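Local atomic coordinates of GCN5 like acetylase + bromodomain (Cryptosporidium parvum, PDB entry 4LDF), a protein that probably acetylates histone H3 as a GCN5-type acetyltransferase, the part given here being its bromodomain, a module that in relatives reads acetylated lysines. Residues Q20-L25 with Q57-K62; S26-A31 with E103-P108; K66-L71 with S75-R80. All blocks are in the same frame, centred on the assembly; numbering follows the deposited sequence. Where two conformers were deposited one is given.

Contact 1 (Q20-L25 with Q57-K62); sequences QLLDTL and QTMKRK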
ATOM      1  N   GLN A  20       2.502   3.171 -10.956  1.00 19.13           N
ATOM      2  CA  GLN A  20       3.003   1.911 -11.520  1.00 17.83           C
ATOM      3  C   GLN A  20       3.621   0.950 -10.492  1.00 19.05           C
ATOM      4  O   GLN A  20       3.553  -0.278 -10.659  1.00 17.95           O
ATOM      5  CB  GLN A  20       3.914   2.147 -12.726  1.00 19.46           C
ATOM      6  CG  GLN A  20       3.150   2.689 -13.938  1.00 30.82           C
ATOM      7  CD  GLN A  20       4.003   2.758 -15.177  1.00 40.05           C
ATOM      8  OE1 GLN A  20       4.962   2.003 -15.356  1.00 32.33           O
ATOM      9  NE2 GLN A  20       3.651   3.655 -16.069  1.00 30.99           N
ATOM     10  N   LEU A  21       4.207   1.510  -9.427  1.00 15.42           N
ATOM     11  CA  LEU A  21       4.729   0.727  -8.300  1.00 13.82           C
ATOM     12  C   LEU A  21       3.519   0.050  -7.621  1.00 15.05           C
ATOM     13  O   LEU A  21       3.556  -1.135  -7.323  1.00 14.89           O
ATOM     14  CB  LEU A  21       5.463   1.658  -7.319  1.00 12.71           C
ATOM     15  CG  LEU A  21       5.949   1.101  -5.991  1.00 17.19           C
ATOM     16  CD1 LEU A  21       7.190   1.849  -5.521  1.00 16.17           C
ATOM     17  CD2 LEU A  21       4.875   1.196  -4.907  1.00 18.04           C
ATOM     18  N   LEU A  22       2.463   0.811  -7.409  1.00 13.99           N
ATOM     19  CA  LEU A  22       1.234   0.353  -6.774  1.00 15.14           C
ATOM     20  C   LEU A  22       0.544  -0.684  -7.642  1.00 19.47           C
ATOM     21  O   LEU A  22       0.068  -1.681  -7.112  1.00 18.86           O
ATOM     22  CB  LEU A  22       0.317   1.525  -6.464  1.00 15.17           C
ATOM     23  CG  LEU A  22       0.757   2.457  -5.325  1.00 18.22           C
ATOM     24  CD1 LEU A  22       0.001   3.770  -5.420  1.00 19.98           C
ATOM     25  CD2 LEU A  22       0.532   1.813  -3.942  1.00 16.33           C
ATOM     26  N   ASP A  23       0.564  -0.482  -8.974  1.00 18.39           N
ATOM     27  CA  ASP A  23       0.034  -1.441  -9.943  1.00 18.68           C
ATOM     28  C   ASP A  23       0.856  -2.731  -9.891  1.00 21.69           C
ATOM     29  O   ASP A  23       0.265  -3.789  -9.774  1.00 22.00           O
ATOM     30  CB  ASP A  23      -0.060  -0.863 -11.372  1.00 19.54           C
ATOM     31  CG  ASP A  23      -0.992  -1.661 -12.279  1.00 28.45           C
ATOM     32  OD1 ASP A  23      -0.589  -1.978 -13.412  1.00 29.98           O
ATOM     33  OD2 ASP A  23      -2.115  -2.007 -11.830  1.00 31.78           O
ATOM     34  N   THR A  24       2.202  -2.641  -9.876  1.00 16.76           N
ATOM     35  CA  THR A  24       3.058  -3.828  -9.740  1.00 16.25           C
ATOM     36  C   THR A  24       2.702  -4.577  -8.452  1.00 18.61           C
ATOM     37  O   THR A  24       2.511  -5.802  -8.483  1.00 16.96           O
ATOM     38  CB  THR A  24       4.560  -3.445  -9.756  1.00 22.07           C
ATOM     39  OG1 THR A  24       4.889  -3.037 -11.071  1.00 18.54           O
ATOM     40  CG2 THR A  24       5.480  -4.629  -9.369  1.00 16.80           C
ATOM     41  N   LEU A  25       2.631  -3.829  -7.323  1.00 16.14           N
ATOM     42  CA  LEU A  25       2.283  -4.378  -6.019  1.00 15.78           C
ATOM     43  C   LEU A  25       0.944  -5.090  -6.050  1.00 18.98           C
ATOM     44  O   LEU A  25       0.881  -6.244  -5.636  1.00 17.99           O
ATOM     45  CB  LEU A  25       2.329  -3.312  -4.906  1.00 15.59           C
ATOM     46  CG  LEU A  25       1.941  -3.779  -3.501  1.00 19.83           C
ATOM     47  CD1 LEU A  25       3.025  -4.692  -2.867  1.00 20.31           C
ATOM     48  CD2 LEU A  25       1.649  -2.592  -2.593  1.00 19.36           C
ATOM     49  N   GLN A  57      -6.062   1.112  -3.637  1.00 20.05           N
ATOM     50  CA  GLN A  57      -7.005   1.920  -4.406  1.00 20.28           C
ATOM     51  C   GLN A  57      -6.923   3.386  -3.951  1.00 26.37           C
ATOM     52  O   GLN A  57      -6.907   4.282  -4.800  1.00 28.54           O
ATOM     53  CB  GLN A  57      -8.430   1.328  -4.263  1.00 21.16           C
ATOM     54  CG  GLN A  57      -9.549   2.045  -5.003  1.00 38.41           C
ATOM     55  CD  GLN A  57     -10.895   1.468  -4.604  1.00 52.80           C
ATOM     56  OE1 GLN A  57     -11.568   1.955  -3.685  1.00 37.62           O
ATOM     57  NE2 GLN A  57     -11.286   0.374  -5.243  1.00 48.19           N
ATOM     58  N   THR A  58      -6.812   3.619  -2.622  1.00 21.46           N
ATOM     59  CA  THR A  58      -6.678   4.948  -2.019  1.00 20.70           C
ATOM     60  C   THR A  58      -5.368   5.597  -2.515  1.00 23.66           C
ATOM     61  O   THR A  58      -5.405   6.729  -2.989  1.00 23.12           O
ATOM     62  CB  THR A  58      -6.769   4.858  -0.476  1.00 25.95           C
ATOM     63  OG1 THR A  58      -8.073   4.402  -0.113  1.00 22.31           O
ATOM     64  CG2 THR A  58      -6.466   6.185   0.228  1.00 22.46           C
ATOM     65  N   MET A  59      -4.234   4.881  -2.419  1.00 19.04           N
ATOM     66  CA  MET A  59      -2.928   5.383  -2.865  1.00 17.75           C
ATOM     67  C   MET A  59      -2.867   5.609  -4.382  1.00 21.52           C
ATOM     68  O   MET A  59      -2.290   6.606  -4.813  1.00 21.21           O
ATOM     69  CB  MET A  59      -1.784   4.506  -2.345  1.00 19.62           C
ATOM     70  CG  MET A  59      -1.621   4.591  -0.831  1.00 22.30           C
ATOM     71  SD  MET A  59      -0.262   3.647  -0.120  1.00 24.57           S
ATOM     72  CE  MET A  59      -0.837   1.982  -0.324  1.00 21.53           C
ATOM     73  N   LYS A  60      -3.497   4.709  -5.184  1.00 18.43           N
ATOM     74  CA  LYS A  60      -3.584   4.825  -6.653  1.00 16.90           C
ATOM     75  C   LYS A  60      -4.384   6.072  -7.015  1.00 19.90           C
ATOM     76  O   LYS A  60      -4.007   6.760  -7.962  1.00 18.87           O
ATOM     77  CB  LYS A  60      -4.226   3.591  -7.287  1.00 17.57           C
ATOM     78  CG  LYS A  60      -3.218   2.548  -7.745  1.00 25.21           C
ATOM     79  CD  LYS A  60      -3.926   1.390  -8.436  1.00 22.42           C
ATOM     80  CE  LYS A  60      -2.947   0.476  -9.112  1.00 26.75           C
ATOM     81  NZ  LYS A  60      -3.609  -0.586  -9.910  1.00 25.05           N
ATOM     82  N   ARG A  61      -5.469   6.375  -6.251  1.00 18.26           N
ATOM     83  CA  ARG A  61      -6.323   7.559  -6.449  1.00 19.44           C
ATOM     84  C   ARG A  61      -5.513   8.818  -6.186  1.00 24.12           C
ATOM     85  O   ARG A  61      -5.585   9.772  -6.961  1.00 24.04           O
ATOM     86  CB  ARG A  61      -7.514   7.555  -5.479  1.00 24.05           C
ATOM     87  CG  ARG A  61      -8.868   7.304  -6.117  1.00 31.56           C
ATOM     88  CD  ARG A  61     -10.049   7.814  -5.281  1.00 33.12           C
ATOM     89  NE  ARG A  61      -9.848   7.792  -3.823  1.00 27.68           N
ATOM     90  CZ  ARG A  61      -9.918   6.707  -3.055  1.00 33.99           C
ATOM     91  NH1 ARG A  61      -9.752   6.804  -1.743  1.00 21.52           N
ATOM     92  NH2 ARG A  61     -10.154   5.519  -3.593  1.00 27.09           N
ATOM     93  N   LYS A  62      -4.780   8.836  -5.061  1.00 21.61           N
ATOM     94  CA  LYS A  62      -3.901   9.939  -4.662  1.00 20.53           C
ATOM     95  C   LYS A  62      -2.831  10.185  -5.750  1.00 25.38           C
ATOM     96  O   LYS A  62      -2.592  11.331  -6.122  1.00 24.73           O
ATOM     97  CB  LYS A  62      -3.252   9.651  -3.298  1.00 20.65           C
ATOM     98  CG  LYS A  62      -4.261   9.641  -2.140  1.00 26.79           C
ATOM     99  CD  LYS A  62      -3.581   9.633  -0.769  1.00 29.09           C
ATOM    100  CE  LYS A  62      -4.593   9.513   0.336  1.00 30.05           C
ATOM    101  NZ  LYS A  62      -3.954   9.436   1.677  1.00 43.22           N
TER

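Contact 2 (S26-A31 with E103-P108); sequences SRHENA and EAFIWP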
ATOM      1  N   SER A  26      -0.114  -4.423  -6.540  0.50 17.34           N
ATOM      2  CA  SER A  26      -1.475  -4.981  -6.612  0.50 17.93           C
ATOM      3  C   SER A  26      -1.597  -6.248  -7.450  0.50 21.10           C
ATOM      4  O   SER A  26      -2.414  -7.103  -7.115  0.50 20.64           O
ATOM      5  CB  SER A  26      -2.476  -3.935  -7.095  0.50 22.10           C
ATOM      6  OG  SER A  26      -2.117  -3.454  -8.378  0.50 32.42           O
ATOM      7  N   ARG A  27      -0.792  -6.374  -8.528  1.00 18.11           N
ATOM      8  CA  ARG A  27      -0.807  -7.541  -9.425  1.00 17.25           C
ATOM      9  C   ARG A  27      -0.219  -8.798  -8.789  1.00 21.64           C
ATOM     10  O   ARG A  27      -0.487  -9.903  -9.276  1.00 22.08           O
ATOM     11  CB  ARG A  27      -0.163  -7.228 -10.785  1.00 17.22           C
ATOM     12  CG  ARG A  27      -0.923  -6.140 -11.548  1.00 21.92           C
ATOM     13  CD  ARG A  27      -0.208  -5.741 -12.810  1.00 37.94           C
ATOM     14  NE  ARG A  27      -1.155  -5.371 -13.859  1.00 52.63           N
ATOM     15  CZ  ARG A  27      -1.846  -6.243 -14.586  1.00 68.36           C
ATOM     16  NH1 ARG A  27      -2.681  -5.819 -15.519  1.00 61.78           N
ATOM     17  NH2 ARG A  27      -1.704  -7.547 -14.385  1.00 56.95           N
ATOM     18  N   HIS A  28       0.544  -8.649  -7.696  1.00 17.06           N
ATOM     19  CA  HIS A  28       1.055  -9.811  -6.958  1.00 18.16           C
ATOM     20  C   HIS A  28      -0.176 -10.567  -6.432  1.00 21.65           C
ATOM     21  O   HIS A  28      -1.060  -9.946  -5.850  1.00 19.15           O
ATOM     22  CB  HIS A  28       1.931  -9.385  -5.765  1.00 18.57           C
ATOM     23  CG  HIS A  28       2.730 -10.513  -5.187  1.00 21.97           C
ATOM     24  ND1 HIS A  28       2.128 -11.556  -4.505  1.00 23.66           N
ATOM     25  CD2 HIS A  28       4.072 -10.691  -5.156  1.00 23.66           C
ATOM     26  CE1 HIS A  28       3.110 -12.347  -4.117  1.00 22.73           C
ATOM     27  NE2 HIS A  28       4.300 -11.856  -4.470  1.00 23.31           N
ATOM     28  N   GLU A  29      -0.243 -11.886  -6.657  1.00 19.43           N
ATOM     29  CA  GLU A  29      -1.386 -12.716  -6.224  1.00 18.46           C
ATOM     30  C   GLU A  29      -1.811 -12.527  -4.746  1.00 23.09           C
ATOM     31  O   GLU A  29      -3.003 -12.532  -4.476  1.00 22.53           O
ATOM     32  CB  GLU A  29      -1.152 -14.202  -6.557  1.00 19.25           C
ATOM     33  CG  GLU A  29      -0.074 -14.892  -5.734  1.00 24.99           C
ATOM     34  CD  GLU A  29       0.050 -16.399  -5.880  1.00 35.32           C
ATOM     35  OE1 GLU A  29       0.697 -17.016  -5.009  1.00 29.62           O
ATOM     36  OE2 GLU A  29      -0.490 -16.963  -6.858  1.00 26.23           O
ATOM     37  N   ASN A  30      -0.839 -12.321  -3.824  1.00 19.52           N
ATOM     38  CA  ASN A  30      -1.050 -12.131  -2.378  1.00 19.41           C
ATOM     39  C   ASN A  30      -1.344 -10.699  -1.940  1.00 23.05           C
ATOM     40  O   ASN A  30      -1.480 -10.436  -0.743  1.00 24.28           O
ATOM     41  CB  ASN A  30       0.102 -12.747  -1.566  1.00 16.27           C
ATOM     42  CG  ASN A  30       0.187 -14.239  -1.753  1.00 28.52           C
ATOM     43  OD1 ASN A  30      -0.804 -14.910  -2.072  1.00 26.73           O
ATOM     44  ND2 ASN A  30       1.369 -14.794  -1.608  1.00 20.58           N
ATOM     45  N   ALA A  31      -1.485  -9.793  -2.904  1.00 18.94           N
ATOM     46  CA  ALA A  31      -1.819  -8.390  -2.667  1.00 18.64           C
ATOM     47  C   ALA A  31      -3.318  -8.183  -2.507  1.00 19.87           C
ATOM     48  O   ALA A  31      -3.750  -7.093  -2.106  1.00 19.12           O
ATOM     49  CB  ALA A  31      -1.296  -7.539  -3.806  1.00 19.28           C
ATOM     50  N   GLU A 103       6.048  -6.390   1.229  1.00 12.86           N
ATOM     51  CA  GLU A 103       6.896  -5.239   1.552  1.00 12.59           C
ATOM     52  C   GLU A 103       8.305  -5.482   1.033  1.00 19.85           C
ATOM     53  O   GLU A 103       8.862  -4.606   0.375  1.00 20.61           O
ATOM     54  CB  GLU A 103       6.890  -4.965   3.065  1.00 13.74           C
ATOM     55  CG  GLU A 103       7.481  -3.615   3.428  1.00 17.99           C
ATOM     56  CD  GLU A 103       7.530  -3.321   4.912  1.00 25.05           C
ATOM     57  OE1 GLU A 103       8.562  -2.798   5.384  1.00 30.67           O
ATOM     58  OE2 GLU A 103       6.571  -3.695   5.616  1.00 15.74           O
ATOM     59  N   ALA A 104       8.842  -6.704   1.249  1.00 18.07           N
ATOM     60  CA  ALA A 104      10.160  -7.113   0.769  1.00 18.76           C
ATOM     61  C   ALA A 104      10.176  -7.137  -0.756  1.00 24.01           C
ATOM     62  O   ALA A 104      11.167  -6.732  -1.356  1.00 23.70           O
ATOM     63  CB  ALA A 104      10.513  -8.493   1.313  1.00 19.62           C
ATOM     64  N   PHE A 105       9.070  -7.584  -1.384  1.00 20.85           N
ATOM     65  CA  PHE A 105       8.942  -7.654  -2.846  1.00 19.59           C
ATOM     66  C   PHE A 105       8.969  -6.253  -3.495  1.00 21.93           C
ATOM     67  O   PHE A 105       9.653  -6.075  -4.503  1.00 20.61           O
ATOM     68  CB  PHE A 105       7.649  -8.417  -3.233  1.00 20.47           C
ATOM     69  CG  PHE A 105       7.130  -8.200  -4.637  1.00 21.99           C
ATOM     70  CD1 PHE A 105       7.648  -8.922  -5.707  1.00 24.58           C
ATOM     71  CD2 PHE A 105       6.093  -7.298  -4.886  1.00 22.64           C
ATOM     72  CE1 PHE A 105       7.169  -8.718  -7.009  1.00 25.40           C
ATOM     73  CE2 PHE A 105       5.595  -7.119  -6.179  1.00 25.50           C
ATOM     74  CZ  PHE A 105       6.149  -7.812  -7.236  1.00 24.23           C
ATOM     75  N   ILE A 106       8.226  -5.279  -2.919  1.00 16.70           N
ATOM     76  CA  ILE A 106       8.082  -3.915  -3.470  1.00 15.85           C
ATOM     77  C   ILE A 106       9.147  -2.871  -3.084  1.00 16.37           C
ATOM     78  O   ILE A 106       9.311  -1.884  -3.815  1.00 13.44           O
ATOM     79  CB  ILE A 106       6.626  -3.374  -3.315  1.00 18.40           C
ATOM     80  CG1 ILE A 106       6.226  -2.390  -4.452  1.00 19.39           C
ATOM     81  CG2 ILE A 106       6.395  -2.761  -1.931  1.00 20.91           C
ATOM     82  CD1 ILE A 106       6.169  -2.986  -5.897  1.00 17.24           C
ATOM     83  N   TRP A 107       9.850  -3.076  -1.951  1.00 14.71           N
ATOM     84  CA  TRP A 107      10.897  -2.157  -1.466  1.00 14.84           C
ATOM     85  C   TRP A 107      11.992  -1.862  -2.511  1.00 19.42           C
ATOM     86  O   TRP A 107      12.325  -0.682  -2.648  1.00 20.12           O
ATOM     87  CB  TRP A 107      11.446  -2.537  -0.076  1.00 13.65           C
ATOM     88  CG  TRP A 107      11.247  -1.458   0.959  1.00 15.35           C
ATOM     89  CD1 TRP A 107      12.220  -0.804   1.663  1.00 18.22           C
ATOM     90  CD2 TRP A 107       9.991  -0.919   1.416  1.00 15.61           C
ATOM     91  NE1 TRP A 107      11.655   0.139   2.489  1.00 17.10           N
ATOM     92  CE2 TRP A 107      10.288   0.077   2.374  1.00 19.24           C
ATOM     93  CE3 TRP A 107       8.641  -1.143   1.065  1.00 17.12           C
ATOM     94  CZ2 TRP A 107       9.285   0.850   2.987  1.00 19.19           C
ATOM     95  CZ3 TRP A 107       7.654  -0.422   1.717  1.00 18.78           C
ATOM     96  CH2 TRP A 107       7.979   0.565   2.663  1.00 19.31           C
ATOM     97  N   PRO A 108      12.513  -2.849  -3.299  1.00 16.91           N
ATOM     98  CA  PRO A 108      13.482  -2.504  -4.361  1.00 17.22           C
ATOM     99  C   PRO A 108      12.940  -1.462  -5.357  1.00 20.24           C
ATOM    100  O   PRO A 108      13.678  -0.549  -5.718  1.00 20.85           O
ATOM    101  CB  PRO A 108      13.716  -3.841  -5.078  1.00 18.49           C
ATOM    102  CG  PRO A 108      13.429  -4.870  -4.072  1.00 23.60           C
ATOM    103  CD  PRO A 108      12.288  -4.311  -3.261  1.00 19.46           C
TER

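Contact 3 (K66-L71 with S75-R80); sequences KEYKTL and SSELKR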
ATOM      1  N   LYS A  66      -2.238  13.306  -8.674  1.00 30.04           N
ATOM      2  CA  LYS A  66      -0.927  13.964  -8.507  1.00 29.24           C
ATOM      3  C   LYS A  66      -0.790  14.660  -7.143  1.00 32.17           C
ATOM      4  O   LYS A  66      -0.213  15.743  -7.031  1.00 31.09           O
ATOM      5  CB  LYS A  66      -0.628  14.900  -9.708  1.00 30.77           C
ATOM      6  CG  LYS A  66      -0.829  14.212 -11.061  1.00 47.51           C
ATOM      7  CD  LYS A  66      -0.337  15.044 -12.229  1.00 61.90           C
ATOM      8  CE  LYS A  66      -0.940  14.626 -13.550  1.00 72.42           C
ATOM      9  NZ  LYS A  66      -2.019  15.561 -13.977  1.00 81.53           N
ATOM     10  N   GLU A  67      -1.315  13.996  -6.096  1.00 28.48           N
ATOM     11  CA  GLU A  67      -1.351  14.508  -4.734  1.00 26.89           C
ATOM     12  C   GLU A  67      -0.103  14.256  -3.886  1.00 27.15           C
ATOM     13  O   GLU A  67       0.027  14.871  -2.832  1.00 25.45           O
ATOM     14  CB  GLU A  67      -2.624  14.049  -4.023  1.00 28.44           C
ATOM     15  CG  GLU A  67      -3.882  14.717  -4.553  1.00 39.23           C
ATOM     16  CD  GLU A  67      -5.180  14.092  -4.078  1.00 59.49           C
ATOM     17  OE1 GLU A  67      -5.149  13.310  -3.099  1.00 51.64           O
ATOM     18  OE2 GLU A  67      -6.234  14.385  -4.689  1.00 50.30           O
ATOM     19  N   TYR A  68       0.815  13.358  -4.310  1.00 22.80           N
ATOM     20  CA  TYR A  68       2.034  13.203  -3.516  1.00 22.23           C
ATOM     21  C   TYR A  68       3.008  14.291  -3.908  1.00 25.65           C
ATOM     22  O   TYR A  68       3.368  14.409  -5.080  1.00 24.06           O
ATOM     23  CB  TYR A  68       2.661  11.802  -3.640  1.00 22.83           C
ATOM     24  CG  TYR A  68       1.801  10.713  -3.046  1.00 21.35           C
ATOM     25  CD1 TYR A  68       1.157   9.784  -3.861  1.00 22.44           C
ATOM     26  CD2 TYR A  68       1.601  10.626  -1.668  1.00 20.66           C
ATOM     27  CE1 TYR A  68       0.356   8.779  -3.324  1.00 22.21           C
ATOM     28  CE2 TYR A  68       0.757   9.658  -1.122  1.00 20.60           C
ATOM     29  CZ  TYR A  68       0.157   8.719  -1.954  1.00 27.44           C
ATOM     30  OH  TYR A  68      -0.641   7.722  -1.439  1.00 28.15           O
ATOM     31  N   LYS A  69       3.375  15.127  -2.932  1.00 25.43           N
ATOM     32  CA  LYS A  69       4.310  16.248  -3.073  1.00 25.72           C
ATOM     33  C   LYS A  69       5.755  15.746  -2.990  1.00 30.28           C
ATOM     34  O   LYS A  69       6.636  16.284  -3.665  1.00 30.21           O
ATOM     35  CB  LYS A  69       4.047  17.283  -1.957  1.00 28.81           C
ATOM     36  N   THR A  70       6.007  14.738  -2.121  1.00 25.22           N
ATOM     37  CA  THR A  70       7.340  14.149  -1.946  1.00 24.49           C
ATOM     38  C   THR A  70       7.238  12.633  -1.969  1.00 26.69           C
ATOM     39  O   THR A  70       6.145  12.088  -1.778  1.00 25.46           O
ATOM     40  CB  THR A  70       8.024  14.626  -0.637  1.00 30.55           C
ATOM     41  OG1 THR A  70       7.295  14.165   0.505  1.00 27.04           O
ATOM     42  CG2 THR A  70       8.272  16.141  -0.585  1.00 26.12           C
ATOM     43  N   LEU A  71       8.371  11.949  -2.198  1.00 23.97           N
ATOM     44  CA  LEU A  71       8.410  10.486  -2.126  1.00 24.43           C
ATOM     45  C   LEU A  71       8.134  10.019  -0.666  1.00 26.20           C
ATOM     46  O   LEU A  71       7.376   9.064  -0.483  1.00 25.17           O
ATOM     47  CB  LEU A  71       9.743   9.917  -2.653  1.00 24.66           C
ATOM     48  CG  LEU A  71       9.922   8.372  -2.533  1.00 29.41           C
ATOM     49  CD1 LEU A  71       8.797   7.590  -3.264  1.00 28.85           C
ATOM     50  CD2 LEU A  71      11.279   7.936  -3.000  1.00 31.19           C
ATOM     51  N   SER A  75       5.977   6.835   0.716  1.00 19.04           N
ATOM     52  CA  SER A  75       6.672   5.737   1.409  1.00 19.86           C
ATOM     53  C   SER A  75       6.190   5.538   2.851  1.00 23.70           C
ATOM     54  O   SER A  75       6.097   4.392   3.291  1.00 23.04           O
ATOM     55  CB  SER A  75       8.191   5.872   1.312  1.00 22.35           C
ATOM     56  OG  SER A  75       8.651   7.125   1.782  1.00 28.56           O
ATOM     57  N   SER A  76       5.792   6.636   3.553  1.00 20.80           N
ATOM     58  CA  SER A  76       5.241   6.565   4.915  1.00 19.65           C
ATOM     59  C   SER A  76       3.888   5.863   4.887  1.00 20.75           C
ATOM     60  O   SER A  76       3.624   5.015   5.738  1.00 19.01           O
ATOM     61  CB  SER A  76       5.075   7.955   5.518  1.00 22.44           C
ATOM     62  OG  SER A  76       6.278   8.693   5.418  1.00 33.21           O
ATOM     63  N   GLU A  77       3.037   6.229   3.912  1.00 16.63           N
ATOM     64  CA  GLU A  77       1.709   5.674   3.709  1.00 16.64           C
ATOM     65  C   GLU A  77       1.789   4.201   3.308  1.00 21.17           C
ATOM     66  O   GLU A  77       1.036   3.392   3.835  1.00 20.03           O
ATOM     67  CB  GLU A  77       0.950   6.456   2.623  1.00 17.45           C
ATOM     68  CG  GLU A  77      -0.522   6.066   2.596  1.00 15.89           C
ATOM     69  CD  GLU A  77      -1.466   7.026   1.908  1.00 32.12           C
ATOM     70  OE1 GLU A  77      -2.698   6.815   2.010  1.00 21.83           O
ATOM     71  OE2 GLU A  77      -0.979   7.999   1.288  1.00 25.11           O
ATOM     72  N   LEU A  78       2.675   3.864   2.347  1.00 18.71           N
ATOM     73  CA  LEU A  78       2.848   2.481   1.917  1.00 18.42           C
ATOM     74  C   LEU A  78       3.344   1.630   3.083  1.00 22.53           C
ATOM     75  O   LEU A  78       2.845   0.515   3.254  1.00 22.80           O
ATOM     76  CB  LEU A  78       3.786   2.357   0.693  1.00 18.30           C
ATOM     77  CG  LEU A  78       4.058   0.925   0.189  1.00 20.86           C
ATOM     78  CD1 LEU A  78       2.777   0.255  -0.325  1.00 20.62           C
ATOM     79  CD2 LEU A  78       5.148   0.919  -0.866  1.00 22.07           C
ATOM     80  N   LYS A  79       4.302   2.144   3.893  1.00 19.25           N
ATOM     81  CA  LYS A  79       4.792   1.406   5.069  1.00 19.37           C
ATOM     82  C   LYS A  79       3.650   1.199   6.063  1.00 21.37           C
ATOM     83  O   LYS A  79       3.494   0.093   6.580  1.00 19.59           O
ATOM     84  CB  LYS A  79       5.974   2.105   5.767  1.00 22.74           C
ATOM     85  CG  LYS A  79       6.667   1.165   6.742  1.00 34.57           C
ATOM     86  CD  LYS A  79       7.561   1.872   7.716  1.00 43.52           C
ATOM     87  CE  LYS A  79       8.332   0.870   8.550  1.00 42.51           C
ATOM     88  NZ  LYS A  79       7.520   0.327   9.681  1.00 30.93           N
ATOM     89  N   ARG A  80       2.861   2.271   6.321  1.00 16.98           N
ATOM     90  CA  ARG A  80       1.678   2.279   7.183  1.00 15.47           C
ATOM     91  C   ARG A  80       0.668   1.213   6.716  1.00 19.46           C
ATOM     92  O   ARG A  80       0.093   0.530   7.557  1.00 18.48           O
ATOM     93  CB  ARG A  80       1.036   3.690   7.215  1.00 13.57           C
ATOM     94  CG  ARG A  80      -0.332   3.748   7.950  1.00 21.12           C
ATOM     95  CD  ARG A  80      -0.700   5.106   8.546  1.00 22.47           C
ATOM     96  NE  ARG A  80      -0.394   6.240   7.668  1.00 26.34           N
ATOM     97  CZ  ARG A  80      -1.179   6.681   6.689  1.00 41.33           C
ATOM     98  NH1 ARG A  80      -0.816   7.728   5.963  1.00 36.47           N
ATOM     99  NH2 ARG A  80      -2.334   6.077   6.428  1.00 27.09           N
TER

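Contact 1 (Q20-L25 with Q57-K62)
Two nearly antiparallel helices of the bromodomain bundle, 14-27 and 56-64, pack here through Leu22 and Asp23 on one side and Met59 and Lys60 on the other. The axes of the short segments come within 9.7 Å at a crossing angle of -158°, with Leu22 facing Lys60. The Leu22 methyl CD1 rests on Met59 CB (3.6 Å) and, equally near, on the Lys60 backbone N. Because the Met59 chain bends at chi3 (-71°), Met59 CE folds back to Leu22 CD2, 3.9 Å away. Leucine suits this buried place because its two methyls can meet Met59 while Phe74 of helix 71-88 also touches it.

At the more exposed margin Lys60 reaches across to helix 14-27, extended beyond CG. Lys60 CG passes 3.9 Å from Leu22 CB, and Lys60 CE lies 3.6 Å from Asp23 CA. The aliphatic stem thus covers the leucine before Lys60 NZ forms a salt bridge with Asp23 OD2 at 2.8 Å. NZ comes from the anti side, 22° out of the carboxylate plane; Trp19 adds a cation-pi partner. Apolar inside with an ion pair at the margin, the contact joins two helices of the left-handed four-helix bundle of bromodomains.

Contact 2 (S26-A31 with E103-P108)
Aromatic packing carries this contact: the ring of His28, just beyond the end of helix 14-27, turns an edge to the face of Phe105 on helix 93-110. The pair is T-shaped, with centroids 4.9 Å apart and planes at 73°. His28 CD2 does the touching, standing 3.8 Å above the Phe105 ring plane over its centre, so all six ring carbons lie at nearly equal distances from it. With CG anti to the backbone N (chi1 -166°), the His28 ring is carried out toward helix 93-110.

Hydrogen bonding fixes the imidazole from within its own turn. The backbone N of Asn30 donates to His28 ND1 at 3.1 Å, only 1° out of the ring plane, and Ala31 N closes the turn on His28 O at 3.0 Å. Further packing extends the patch: Phe105 also lies on Thr24 of helix 14-27, and His28 on Leu102.

Histidine suits this surface position because one ring serves two purposes: ND1 accepts a hydrogen bond and the carbon edge meets the phenyl. Acceptance at ND1 is consistent with this nitrogen lacking a proton, and a polarised C-H directed at the pi cloud gives a weak, mainly dispersive and electrostatic attraction.

Contact 3 (K66-L71 with S75-R80)
With CG anti to the carbonyl carbon (chi1 -66°), Tyr68 swings its ring from the loop toward helix 71-88, where Glu77, extended beyond a chi1 of -169°, reaches out to meet it. Tyr68 OH donates to Glu77 OE2 at 2.8 Å. That carboxylate oxygen sits at the ring edge, near the ring plane, with Glu77 OE2 3.4 Å from Tyr68 CE2; relative to the carboxylate, however, the hydroxyl stands well above the plane, 62° out of it. Both residues are buried, and the second oxygen of Glu77 is also engaged: OE1 takes a salt bridge from Lys62 and a hydrogen bond from Thr54. The acid is thus gripped at both oxygens, which would probably favour its charged form. Tyrosine fits because its ring packs on Met59 and meets Phe74 edge-to-face, while its hydroxyl supplies the polar bond.

In the first turn of helix 71-88, Ser75 N donates to Leu71 O at 2.9 Å, the regular helical bond. Ser75 OG hydrogen-bonds to Ser72 O and lies 3.2 Å from Leu71 O. Lys66, with positive phi, is the C-prime residue of a Schellman motif ending helix 56-64. The tyrosine-glutamate bond thus closes the short connection between helices 56-64 and 71-88 of the bromodomain bundle.

Contacts 1 and 3 are partly buried, each with two buried residues among the four that touch, whereas contact 2 lies at the surface. Helix 14-27 serves both contacts 1 and 2: its C-terminal half packs on helix 56-64, and the turn after its end meets helix 93-110. Contact 3 ties the loop following helix 56-64 to helix 71-88, and a salt bridge joins it directly to contact 1. Contacts 2 and 3 meet by packing of Trp107 and Ile106 on Leu78. Chemistry follows place: leucine and methionine with a flanking ion pair in contact 1, hydrogen bonds around a buried tyrosine-glutamate pair in contact 3, and two rings in contact 2.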